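Local coordinates for protein tropomodulin (Caenorhabditis elegans, PDB 1PGV) that probably caps the pointed ends of actin filaments, blocking subunit gain and loss there and so maintaining filament length; this chain is its C-terminal domain, at residues S83-R88 against F109-L114; L90-E95 against R117-T122. All coordinates share one frame; numbering follows the deposited sequence.

Overall arrangement
The domain is a right-handed superhelix of alternating parallel strands and helices, as in leucine-rich repeat proteins, and both contacts join neighbouring helical layers on the convex side of its five-stranded sheet. Contact 1 (83-88 with 109-114) lies where two successive strand-to-helix loops run into their helices; contact 2 (90-95 with 117-122) lies further along the same pair of layers. Their centres are about 12 Å apart. Helix 112-121 serves both, while helices 84-87 and 90-96 follow one another in the chain and form the partner layer. Leu114 CD1 and Ile91 CD1, 4.3 Å apart, bring the two together. Contact 1 combines two Thr111-Asp84 hydrogen bonds with leucine packing; contact 2 is mainly apolar.

Contact 1. Residues S83-R88 against F109-L114; sequences SDSEAR and FLTPEL
Two helix starts in adjacent layers of the leucine-rich-repeat-like superhelix are tied together here, with Asp84 of one gripping Thr111, the N-cap of the other. The carboxylate is used twice. Thr111 N donates to Asp84 OD1 over 2.9 Å in a nearly straight bond (166°), arriving on the syn side but tilted from the carboxylate plane. Thr111 OG1 donates to Asp84 OD2 at 2.6 Å, on the syn lone pair. With both oxygens engaged, the carboxylate is held against rotation. The threonine hydroxyl lies between its own backbone N and carbonyl carbon (chi1 68°), and from there Thr111 OG1 also accepts from Leu114 N at 3.2 Å, the capping bond of helix 112-121. Threonine suits this place because one hydroxyl donates across the contact while accepting within its helix.

In such a solenoid each strand is followed by a loop that turns into a helix, and equivalent turns pack side by side. Leu114 comes from the direction opposite to Asp84, its CD2 3.1 Å from Asp84 OD1, and covers part of the carboxylate. Leu110 sends CD2 against Ala87 CB at 3.4 Å, tighter than usual for two carbons; the small methyl of alanine lets the leucine come this near the short helix 84-87. At the start of that helix Glu86 folds back, and Glu86 OE1 accepts from Ser83 N (2.8 Å) and Ser83 OG, both from the same face of the carboxylate plane. Beyond the pair, Gln136 accepts from Leu110 N, linking this loop to the next layer.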
ATOM      1  N   SER A  83      -9.841   8.030  -6.361  1.00 22.87           N
ATOM      2  CA  SER A  83      -9.225   9.285  -5.935  1.00 24.12           C
ATOM      3  C   SER A  83      -9.085   9.272  -4.418  1.00 23.04           C
ATOM      4  O   SER A  83      -9.443   8.295  -3.767  1.00 23.32           O
ATOM      5  CB  SER A  83     -10.087  10.476  -6.368  1.00 26.16           C
ATOM      6  OG  SER A  83     -11.286  10.524  -5.617  1.00 31.48           O
ATOM      7  N   ASP A  84      -8.569  10.358  -3.851  1.00 22.18           N
ATOM      8  CA  ASP A  84      -8.383  10.428  -2.409  1.00 23.92           C
ATOM      9  C   ASP A  84      -9.616  10.066  -1.589  1.00 25.49           C
ATOM     10  O   ASP A  84      -9.502   9.422  -0.548  1.00 25.48           O
ATOM     11  CB  ASP A  84      -7.905  11.823  -2.002  1.00 22.43           C
ATOM     12  CG  ASP A  84      -6.439  12.046  -2.298  1.00 22.68           C
ATOM     13  OD1 ASP A  84      -5.841  11.225  -3.031  1.00 23.18           O
ATOM     14  OD2 ASP A  84      -5.886  13.048  -1.798  1.00 20.61           O
ATOM     15  N   SER A  85     -10.793  10.477  -2.049  1.00 27.87           N
ATOM     16  CA  SER A  85     -12.015  10.188  -1.312  1.00 30.90           C
ATOM     17  C   SER A  85     -12.249   8.689  -1.112  1.00 31.48           C
ATOM     18  O   SER A  85     -12.662   8.265  -0.033  1.00 31.52           O
ATOM     19  CB  SER A  85     -13.219  10.838  -2.007  1.00 32.55           C
ATOM     20  OG  SER A  85     -13.231  10.559  -3.394  1.00 38.54           O
ATOM     21  N   GLU A  86     -11.968   7.888  -2.134  1.00 30.33           N
ATOM     22  CA  GLU A  86     -12.158   6.443  -2.021  1.00 31.92           C
ATOM     23  C   GLU A  86     -10.983   5.737  -1.349  1.00 30.90           C
ATOM     24  O   GLU A  86     -11.169   4.730  -0.667  1.00 32.19           O
ATOM     25  CB  GLU A  86     -12.379   5.804  -3.399  1.00 32.70           C
ATOM     26  CG  GLU A  86     -13.642   6.236  -4.125  1.00 34.81           C
ATOM     27  CD  GLU A  86     -13.481   7.565  -4.833  1.00 36.51           C
ATOM     28  OE1 GLU A  86     -12.545   7.692  -5.651  1.00 36.29           O
ATOM     29  OE2 GLU A  86     -14.295   8.476  -4.577  1.00 35.12           O
ATOM     30  N   ALA A  87      -9.778   6.264  -1.539  1.00 30.05           N
ATOM     31  CA  ALA A  87      -8.579   5.651  -0.977  1.00 29.24           C
ATOM     32  C   ALA A  87      -8.239   6.025   0.464  1.00 29.46           C
ATOM     33  O   ALA A  87      -7.376   5.397   1.083  1.00 28.57           O
ATOM     34  CB  ALA A  87      -7.386   5.942  -1.882  1.00 28.95           C
ATOM     35  N   ARG A  88      -8.911   7.035   1.008  1.00 29.03           N
ATOM     36  CA  ARG A  88      -8.639   7.463   2.378  1.00 28.67           C
ATOM     37  C   ARG A  88      -8.791   6.316   3.375  1.00 26.60           C
ATOM     38  O   ARG A  88      -8.061   6.243   4.364  1.00 25.40           O
ATOM     39  CB  ARG A  88      -9.579   8.606   2.770  1.00 32.76           C
ATOM     40  CG  ARG A  88      -8.871   9.828   3.333  1.00 37.84           C
ATOM     41  CD  ARG A  88      -9.138  11.060   2.475  1.00 40.90           C
ATOM     42  NE  ARG A  88     -10.565  11.358   2.386  1.00 44.29           N
ATOM     43  CZ  ARG A  88     -11.090  12.289   1.593  1.00 45.39           C
ATOM     44  NH1 ARG A  88     -10.304  13.021   0.814  1.00 46.16           N
ATOM     45  NH2 ARG A  88     -12.403  12.483   1.575  1.00 45.41           N
ATOM     46  N   PHE A 109      -5.832   8.351  -9.312  1.00 20.19           N
ATOM     47  CA  PHE A 109      -5.862   9.805  -9.158  1.00 20.98           C
ATOM     48  C   PHE A 109      -5.547  10.232  -7.726  1.00 20.31           C
ATOM     49  O   PHE A 109      -6.081  11.228  -7.230  1.00 20.34           O
ATOM     50  CB  PHE A 109      -7.242  10.335  -9.564  1.00 20.99           C
ATOM     51  CG  PHE A 109      -7.592  10.063 -10.997  1.00 21.38           C
ATOM     52  CD1 PHE A 109      -7.095  10.873 -12.014  1.00 22.49           C
ATOM     53  CD2 PHE A 109      -8.386   8.972 -11.336  1.00 22.50           C
ATOM     54  CE1 PHE A 109      -7.381  10.601 -13.353  1.00 22.97           C
ATOM     55  CE2 PHE A 109      -8.680   8.689 -12.670  1.00 23.58           C
ATOM     56  CZ  PHE A 109      -8.176   9.503 -13.680  1.00 23.61           C
ATOM     57  N   LEU A 110      -4.672   9.482  -7.066  1.00 19.48           N
ATOM     58  CA  LEU A 110      -4.301   9.790  -5.691  1.00 18.99           C
ATOM     59  C   LEU A 110      -3.301  10.940  -5.631  1.00 19.22           C
ATOM     60  O   LEU A 110      -2.419  11.053  -6.478  1.00 18.45           O
ATOM     61  CB  LEU A 110      -3.710   8.547  -5.019  1.00 19.71           C
ATOM     62  CG  LEU A 110      -4.619   7.317  -5.045  1.00 21.37           C
ATOM     63  CD1 LEU A 110      -3.979   6.201  -4.225  1.00 18.25           C
ATOM     64  CD2 LEU A 110      -5.989   7.673  -4.474  1.00 22.28           C
ATOM     65  N   THR A 111      -3.441  11.792  -4.622  1.00 18.52           N
ATOM     66  CA  THR A 111      -2.552  12.939  -4.468  1.00 18.72           C
ATOM     67  C   THR A 111      -1.278  12.592  -3.712  1.00 19.66           C
ATOM     68  O   THR A 111      -1.257  11.658  -2.911  1.00 17.29           O
ATOM     69  CB  THR A 111      -3.238  14.083  -3.700  1.00 20.18           C
ATOM     70  OG1 THR A 111      -3.453  13.680  -2.342  1.00 20.34           O
ATOM     71  CG2 THR A 111      -4.569  14.428  -4.340  1.00 21.38           C
ATOM     72  N   PRO A 112      -0.197  13.351  -3.952  1.00 19.13           N
ATOM     73  CA  PRO A 112       1.080  13.111  -3.275  1.00 19.86           C
ATOM     74  C   PRO A 112       0.914  13.123  -1.760  1.00 20.48           C
ATOM     75  O   PRO A 112       1.541  12.335  -1.047  1.00 20.80           O
ATOM     76  CB  PRO A 112       1.950  14.265  -3.766  1.00 20.67           C
ATOM     77  CG  PRO A 112       1.451  14.479  -5.157  1.00 19.91           C
ATOM     78  CD  PRO A 112      -0.055  14.401  -4.978  1.00 20.82           C
ATOM     79  N   GLU A 113       0.061  14.020  -1.269  1.00 20.52           N
ATOM     80  CA  GLU A 113      -0.177  14.140   0.163  1.00 21.58           C
ATOM     81  C   GLU A 113      -0.798  12.877   0.746  1.00 20.48           C
ATOM     82  O   GLU A 113      -0.418  12.433   1.828  1.00 19.79           O
ATOM     83  CB  GLU A 113      -1.100  15.330   0.455  1.00 25.26           C
ATOM     84  CG  GLU A 113      -0.541  16.690   0.050  1.00 31.49           C
ATOM     85  CD  GLU A 113      -0.245  16.792  -1.436  1.00 33.04           C
ATOM     86  OE1 GLU A 113      -1.114  16.420  -2.252  1.00 31.39           O
ATOM     87  OE2 GLU A 113       0.859  17.254  -1.787  1.00 37.70           O
ATOM     88  N   LEU A 114      -1.764  12.302   0.039  1.00 19.26           N
ATOM     89  CA  LEU A 114      -2.401  11.093   0.542  1.00 19.53           C
ATOM     90  C   LEU A 114      -1.401   9.938   0.517  1.00 18.44           C
ATOM     91  O   LEU A 114      -1.330   9.156   1.464  1.00 19.03           O
ATOM     92  CB  LEU A 114      -3.633  10.735  -0.288  1.00 20.31           C
ATOM     93  CG  LEU A 114      -4.361   9.472   0.188  1.00 23.17           C
ATOM     94  CD1 LEU A 114      -4.670   9.571   1.674  1.00 21.91           C
ATOM     95  CD2 LEU A 114      -5.635   9.286  -0.615  1.00 24.95           C
TER

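Contact 2. Residues L90-E95 against R117-T122; sequences LIELIE and RLLRST
Ile94 and Leu118 meet in the buried part of this helix pair, where Ile94 CD1 lies 4.0 Å from Leu118 CD2. Helices 90-95 and 117-121 run nearly parallel, their axes 9.0 Å apart and inclined by 16°. Ile94 is wedged against the last turn of the second helix. Its CG2 branch, anti to the backbone N, packs on the Thr122 backbone, with Ile94 CG2 3.6 Å from Thr122 CA, while the CG1 arm carries its methyl toward the Leu118 carbonyl. A beta-branched side chain can thus fill two directions at once; Ser121, a small residue, faces it on this side of the helix. Leu118 CD2 adds to the apolar centre, with Leu90 CB and Ile91 CG1 each 3.8 Å away; the side chains of Ile91 and Leu118 meet at about a right angle. Leu90 continues inward to Phe75 of strand 74-76, so this flank is joined to the sheet.

The outer flank is less buried and more polar, and Arg117 and Glu95 each have only a small part of their surface covered here. Exposed Arg117, bent at chi3 (63°), brings one face of its guanidinium against Ile91 CD1, which lies offset toward the rim, 3.1 Å from Arg117 NH2. Arginine suits the border because the flat face of its guanidinium can cover a methyl while its charge stays near the surface. Glu95, extended beyond CG, lays that carbon alongside Ser121. No direct hydrogen bond crosses between the segments, but a water donates to Ile94 O and to Ser121 O, bridging the C-terminal turns. Near-parallel neighbouring helices, apolar toward the sheet and charged outward, are characteristic of the convex side of an alpha/beta leucine-rich repeat solenoid.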
ATOM      1  N   LEU A  90      -7.879   3.438   3.162  1.00 19.19           N
ATOM      2  CA  LEU A  90      -6.695   2.585   3.175  1.00 19.79           C
ATOM      3  C   LEU A  90      -5.812   2.899   4.371  1.00 19.38           C
ATOM      4  O   LEU A  90      -4.993   2.075   4.787  1.00 18.34           O
ATOM      5  CB  LEU A  90      -5.893   2.750   1.882  1.00 20.67           C
ATOM      6  CG  LEU A  90      -6.528   2.154   0.623  1.00 20.94           C
ATOM      7  CD1 LEU A  90      -5.607   2.375  -0.559  1.00 21.17           C
ATOM      8  CD2 LEU A  90      -6.790   0.662   0.829  1.00 22.30           C
ATOM      9  N   ILE A  91      -5.968   4.097   4.929  1.00 19.03           N
ATOM     10  CA  ILE A  91      -5.177   4.458   6.092  1.00 18.15           C
ATOM     11  C   ILE A  91      -5.511   3.514   7.243  1.00 17.62           C
ATOM     12  O   ILE A  91      -4.612   2.974   7.879  1.00 16.11           O
ATOM     13  CB  ILE A  91      -5.442   5.917   6.538  1.00 19.87           C
ATOM     14  CG1 ILE A  91      -4.906   6.880   5.476  1.00 20.06           C
ATOM     15  CG2 ILE A  91      -4.765   6.180   7.883  1.00 19.88           C
ATOM     16  CD1 ILE A  91      -5.228   8.344   5.740  1.00 24.60           C
ATOM     17  N   GLU A  92      -6.800   3.308   7.508  1.00 18.50           N
ATOM     18  CA  GLU A  92      -7.206   2.423   8.594  1.00 18.90           C
ATOM     19  C   GLU A  92      -6.731   0.995   8.320  1.00 19.24           C
ATOM     20  O   GLU A  92      -6.220   0.319   9.215  1.00 18.62           O
ATOM     21  CB  GLU A  92      -8.726   2.416   8.763  1.00 22.12           C
ATOM     22  CG  GLU A  92      -9.176   1.755  10.057  1.00 27.39           C
ATOM     23  CD  GLU A  92     -10.669   1.498  10.112  1.00 32.29           C
ATOM     24  OE1 GLU A  92     -11.440   2.326   9.583  1.00 33.86           O
ATOM     25  OE2 GLU A  92     -11.075   0.471  10.698  1.00 35.08           O
ATOM     26  N   LEU A  93      -6.904   0.550   7.081  1.00 19.35           N
ATOM     27  CA  LEU A  93      -6.494  -0.803   6.692  1.00 18.99           C
ATOM     28  C   LEU A  93      -5.012  -1.042   6.966  1.00 19.07           C
ATOM     29  O   LEU A  93      -4.635  -2.019   7.625  1.00 18.93           O
ATOM     30  CB  LEU A  93      -6.770  -1.036   5.205  1.00 19.70           C
ATOM     31  CG  LEU A  93      -6.268  -2.386   4.674  1.00 19.53           C
ATOM     32  CD1 LEU A  93      -6.960  -3.499   5.430  1.00 19.61           C
ATOM     33  CD2 LEU A  93      -6.531  -2.500   3.183  1.00 20.76           C
ATOM     34  N   ILE A  94      -4.174  -0.143   6.457  1.00 18.26           N
ATOM     35  CA  ILE A  94      -2.732  -0.251   6.633  1.00 16.46           C
ATOM     36  C   ILE A  94      -2.322  -0.230   8.099  1.00 17.13           C
ATOM     37  O   ILE A  94      -1.511  -1.047   8.535  1.00 16.37           O
ATOM     38  CB  ILE A  94      -2.002   0.894   5.881  1.00 15.80           C
ATOM     39  CG1 ILE A  94      -2.271   0.771   4.382  1.00 15.16           C
ATOM     40  CG2 ILE A  94      -0.501   0.854   6.166  1.00 18.53           C
ATOM     41  CD1 ILE A  94      -1.736   1.936   3.552  1.00 15.97           C
ATOM     42  N   GLU A  95      -2.879   0.702   8.870  1.00 17.05           N
ATOM     43  CA  GLU A  95      -2.521   0.798  10.279  1.00 18.53           C
ATOM     44  C   GLU A  95      -3.056  -0.335  11.142  1.00 19.75           C
ATOM     45  O   GLU A  95      -2.541  -0.580  12.232  1.00 21.29           O
ATOM     46  CB  GLU A  95      -2.990   2.141  10.851  1.00 19.81           C
ATOM     47  CG  GLU A  95      -2.294   3.329  10.219  1.00 20.44           C
ATOM     48  CD  GLU A  95      -2.714   4.652  10.834  1.00 24.45           C
ATOM     49  OE1 GLU A  95      -3.493   4.637  11.812  1.00 24.53           O
ATOM     50  OE2 GLU A  95      -2.261   5.700  10.336  1.00 24.79           O
ATOM     51  N   ARG A 117       0.753   9.989   3.423  1.00 16.31           N
ATOM     52  CA  ARG A 117       0.078   9.508   4.619  1.00 17.48           C
ATOM     53  C   ARG A 117      -0.009   7.978   4.604  1.00 17.19           C
ATOM     54  O   ARG A 117       0.177   7.334   5.634  1.00 17.18           O
ATOM     55  CB  ARG A 117      -1.324  10.109   4.721  1.00 20.03           C
ATOM     56  CG  ARG A 117      -1.327  11.618   4.936  1.00 24.79           C
ATOM     57  CD  ARG A 117      -2.752  12.158   4.952  1.00 30.85           C
ATOM     58  NE  ARG A 117      -3.521  11.606   6.063  1.00 36.25           N
ATOM     59  CZ  ARG A 117      -4.849  11.599   6.125  1.00 39.27           C
ATOM     60  NH1 ARG A 117      -5.565  12.116   5.133  1.00 40.34           N
ATOM     61  NH2 ARG A 117      -5.461  11.076   7.180  1.00 40.97           N
ATOM     62  N   LEU A 118      -0.280   7.404   3.436  1.00 16.92           N
ATOM     63  CA  LEU A 118      -0.375   5.946   3.334  1.00 15.76           C
ATOM     64  C   LEU A 118       0.964   5.292   3.694  1.00 14.98           C
ATOM     65  O   LEU A 118       1.005   4.316   4.450  1.00 14.92           O
ATOM     66  CB  LEU A 118      -0.797   5.528   1.921  1.00 17.30           C
ATOM     67  CG  LEU A 118      -2.184   5.990   1.450  1.00 17.86           C
ATOM     68  CD1 LEU A 118      -2.415   5.500   0.030  1.00 19.32           C
ATOM     69  CD2 LEU A 118      -3.266   5.474   2.388  1.00 16.54           C
ATOM     70  N   LEU A 119       2.059   5.826   3.160  1.00 14.73           N
ATOM     71  CA  LEU A 119       3.381   5.277   3.465  1.00 14.96           C
ATOM     72  C   LEU A 119       3.752   5.464   4.931  1.00 14.80           C
ATOM     73  O   LEU A 119       4.352   4.588   5.546  1.00 16.85           O
ATOM     74  CB  LEU A 119       4.458   5.917   2.583  1.00 15.55           C
ATOM     75  CG  LEU A 119       4.877   5.153   1.327  1.00 18.43           C
ATOM     76  CD1 LEU A 119       5.843   6.002   0.520  1.00 18.97           C
ATOM     77  CD2 LEU A 119       5.539   3.829   1.725  1.00 16.02           C
ATOM     78  N   ARG A 120       3.399   6.605   5.515  1.00 15.56           N
ATOM     79  CA  ARG A 120       3.733   6.811   6.912  1.00 15.52           C
ATOM     80  C   ARG A 120       2.927   5.844   7.787  1.00 16.20           C
ATOM     81  O   ARG A 120       3.402   5.388   8.829  1.00 16.59           O
ATOM     82  CB  ARG A 120       3.463   8.272   7.312  1.00 17.50           C
ATOM     83  CG  ARG A 120       4.005   8.653   8.683  1.00 19.57           C
ATOM     84  CD  ARG A 120       4.322  10.148   8.736  1.00 19.13           C
ATOM     85  NE  ARG A 120       5.549  10.487   8.017  1.00 16.97           N
ATOM     86  CZ  ARG A 120       6.759  10.511   8.574  1.00 16.19           C
ATOM     87  NH1 ARG A 120       6.903  10.215   9.858  1.00 17.43           N
ATOM     88  NH2 ARG A 120       7.822  10.846   7.856  1.00 19.01           N
ATOM     89  N   SER A 121       1.719   5.505   7.353  1.00 14.72           N
ATOM     90  CA  SER A 121       0.882   4.588   8.120  1.00 15.31           C
ATOM     91  C   SER A 121       1.431   3.162   8.140  1.00 15.70           C
ATOM     92  O   SER A 121       1.070   2.375   9.007  1.00 16.38           O
ATOM     93  CB  SER A 121      -0.550   4.580   7.578  1.00 17.68           C
ATOM     94  OG  SER A 121      -0.604   4.083   6.254  0.50 21.25           O
ATOM     95  N   THR A 122       2.305   2.845   7.192  1.00 13.56           N
ATOM     96  CA  THR A 122       2.890   1.499   7.122  1.00 15.09           C
ATOM     97  C   THR A 122       3.766   1.207   8.342  1.00 14.79           C
ATOM     98  O   THR A 122       4.117   0.052   8.612  1.00 13.83           O
ATOM     99  CB  THR A 122       3.760   1.324   5.857  1.00 16.58           C
ATOM    100  OG1 THR A 122       4.914   2.172   5.940  1.00 15.02           O
ATOM    101  CG2 THR A 122       2.960   1.674   4.604  1.00 15.86           C
TER
HETATM  102  O   HOH W   1       1.176  -0.227   9.343  1.00 17.27           O